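Local coordinates for protein UL37 (Suid herpesvirus 1, PDB 4K70) that probably helps control intracellular trafficking of virus particles as an inner tegument protein, this chain being its N-terminal half, at residues 244-249 against 286-291. Numbering follows the deposited sequence.
Sequences EAALVP and RRLRTD
V248 N donates to R287 O at 2.8 Å and R289 N to A246 O at 2.9 Å, two backbone bonds that flank the facing pair L247 and L288. Beyond them two arginine side chains reach back to carbonyls of 244-249. R289 NH1 meets A245 O at 2.9 Å on a nearly straight bond, the oxygen lying in the guanidinium plane; the bend at chi3 (50°) turns the guanidinium so that NH1 meets this oxygen. R286 NE points to V248 O at 3.0 Å, in plane for the guanidinium but well above the carbonyl plane. The same R286 group lays one face over L247 CB, off centre, while NH1 makes a loose salt bridge to E244 OE1 (3.5 Å). V248 CG2 packs against CA and CG of R289 and sits above the centre of the R287 guanidinium, 4.0 Å from its plane. The arrangement is a single isolated beta bridge between two loops in an otherwise helical fold: 244-246 forms a short 3-10 turn after helix 229-240, and the partner loop follows helix 260-271. The contact lies far out from the middle of the elongated N-terminal half of UL37. L247 CD2 touches L288 CD2 at 3.8 Å, and L288 continues inward to L209 and L213 of helix 208-223 and V265 and L269 of helix 260-271. In the second shell D291 forms a side-on salt bridge with R289, OD1 taking NE and OD2 taking NH2, both through syn lone pairs; this fixes the rotation of the guanidinium, with NH1 directed at A245 O. R287 is placed by N254 O at NE and by T290 OG1 at NH1, and T290 OG1 also bonds D312, a residue observed to bind calcium, although no ion is bound there in this chain.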
loop_
_atom_site.group_PDB
_atom_site.type_symbol
_atom_site.label_atom_id
_atom_site.label_comp_id
_atom_site.label_asym_id
_atom_site.label_seq_id
_atom_site.Cartn_x
_atom_site.Cartn_y
_atom_site.Cartn_z
ATOM N N GLU A 244 2.082 -41.603 -7.054
ATOM C CA GLU A 244 2.960 -41.903 -8.193
ATOM C C GLU A 244 2.215 -41.966 -9.534
ATOM O O GLU A 244 2.827 -41.874 -10.597
ATOM C CB GLU A 244 3.719 -43.213 -7.957
ATOM C CG GLU A 244 4.641 -43.204 -6.735
ATOM C CD GLU A 244 6.020 -42.631 -7.038
ATOM O OE1 GLU A 244 6.453 -42.690 -8.215
ATOM O OE2 GLU A 244 6.671 -42.125 -6.096
ATOM N N ALA A 245 0.899 -42.123 -9.471
ATOM C CA ALA A 245 0.058 -42.081 -10.667
ATOM C C ALA A 245 0.072 -40.699 -11.331
ATOM O O ALA A 245 -0.294 -40.559 -12.494
ATOM C CB ALA A 245 -1.359 -42.479 -10.324
ATOM N N ALA A 246 0.495 -39.679 -10.593
ATOM C CA ALA A 246 0.473 -38.322 -11.119
ATOM C C ALA A 246 1.675 -38.038 -12.007
ATOM O O ALA A 246 1.711 -37.018 -12.690
ATOM C CB ALA A 246 0.385 -37.297 -9.976
ATOM N N LEU A 247 2.654 -38.941 -11.993
ATOM C CA LEU A 247 3.888 -38.758 -12.742
ATOM C C LEU A 247 3.878 -39.521 -14.067
ATOM O O LEU A 247 3.340 -40.621 -14.157
ATOM C CB LEU A 247 5.089 -39.221 -11.913
ATOM C CG LEU A 247 5.586 -38.405 -10.717
ATOM C CD1 LEU A 247 6.643 -39.208 -9.990
ATOM C CD2 LEU A 247 6.159 -37.071 -11.173
ATOM N N VAL A 248 4.489 -38.934 -15.088
ATOM C CA VAL A 248 4.616 -39.603 -16.384
ATOM C C VAL A 248 5.710 -40.673 -16.320
ATOM O O VAL A 248 6.857 -40.381 -15.967
ATOM C CB VAL A 248 4.937 -38.597 -17.528
ATOM C CG1 VAL A 248 5.261 -39.338 -18.834
ATOM C CG2 VAL A 248 3.785 -37.624 -17.738
ATOM N N PRO A 249 5.353 -41.923 -16.649
ATOM C CA PRO A 249 6.305 -43.042 -16.726
ATOM C C PRO A 249 7.566 -42.720 -17.540
ATOM O O PRO A 249 7.477 -42.110 -18.611
ATOM C CB PRO A 249 5.500 -44.145 -17.423
ATOM C CG PRO A 249 4.200 -43.476 -17.886
ATOM C CD PRO A 249 3.978 -42.342 -16.959
ATOM N N ARG A 286 11.136 -37.674 -13.560
ATOM C CA ARG A 286 9.834 -37.752 -14.191
ATOM C C ARG A 286 9.123 -36.416 -14.034
ATOM O O ARG A 286 9.377 -35.678 -13.084
ATOM C CB ARG A 286 9.018 -38.876 -13.557
ATOM C CG ARG A 286 9.771 -40.191 -13.519
ATOM C CD ARG A 286 9.011 -41.229 -12.731
ATOM N NE ARG A 286 7.724 -41.558 -13.342
ATOM C CZ ARG A 286 6.832 -42.377 -12.789
ATOM N NH1 ARG A 286 7.092 -42.947 -11.616
ATOM N NH2 ARG A 286 5.680 -42.626 -13.403
ATOM N N ARG A 287 8.256 -36.090 -14.982
ATOM C CA ARG A 287 7.483 -34.869 -14.879
ATOM C C ARG A 287 6.042 -35.223 -14.559
ATOM O O ARG A 287 5.591 -36.349 -14.814
ATOM C CB ARG A 287 7.548 -34.074 -16.176
ATOM C CG ARG A 287 6.672 -34.649 -17.262
ATOM C CD ARG A 287 6.642 -33.753 -18.489
ATOM N NE ARG A 287 5.940 -34.438 -19.567
ATOM C CZ ARG A 287 4.659 -34.262 -19.869
ATOM N NH1 ARG A 287 3.921 -33.385 -19.206
ATOM N NH2 ARG A 287 4.118 -34.960 -20.857
ATOM N N LEU A 288 5.328 -34.264 -13.974
ATOM C CA LEU A 288 3.916 -34.440 -13.694
ATOM C C LEU A 288 3.145 -34.541 -15.008
ATOM O O LEU A 288 3.424 -33.800 -15.954
ATOM C CB LEU A 288 3.396 -33.263 -12.877
ATOM C CG LEU A 288 3.947 -33.123 -11.457
ATOM C CD1 LEU A 288 3.431 -31.846 -10.820
ATOM C CD2 LEU A 288 3.570 -34.336 -10.612
ATOM N N ARG A 289 2.198 -35.473 -15.062
ATOM C CA ARG A 289 1.261 -35.576 -16.172
ATOM C C ARG A 289 0.545 -34.234 -16.386
ATOM O O ARG A 289 0.254 -33.512 -15.417
ATOM C CB ARG A 289 0.227 -36.674 -15.883
ATOM C CG ARG A 289 0.823 -38.070 -15.684
ATOM C CD ARG A 289 -0.194 -39.027 -15.096
ATOM N NE ARG A 289 -1.452 -38.993 -15.839
ATOM C CZ ARG A 289 -2.560 -39.618 -15.463
ATOM N NH1 ARG A 289 -2.564 -40.342 -14.353
ATOM N NH2 ARG A 289 -3.660 -39.527 -16.197
ATOM N N THR A 290 0.286 -33.893 -17.649
ATOM C CA THR A 290 -0.508 -32.714 -17.971
ATOM C C THR A 290 -1.712 -33.100 -18.829
ATOM O O THR A 290 -2.294 -32.251 -19.502
ATOM C CB THR A 290 0.313 -31.588 -18.654
ATOM O OG1 THR A 290 0.955 -32.089 -19.833
ATOM C CG2 THR A 290 1.384 -31.001 -17.697
ATOM N N ASP A 291 -2.093 -34.377 -18.781
ATOM C CA ASP A 291 -3.287 -34.852 -19.474
ATOM C C ASP A 291 -4.505 -34.718 -18.567
ATOM O O ASP A 291 -4.362 -34.549 -17.354
ATOM C CB ASP A 291 -3.128 -36.308 -19.942
ATOM C CG ASP A 291 -3.041 -37.289 -18.790
ATOM O OD1 ASP A 291 -1.941 -37.464 -18.234
ATOM O OD2 ASP A 291 -4.071 -37.890 -18.439
#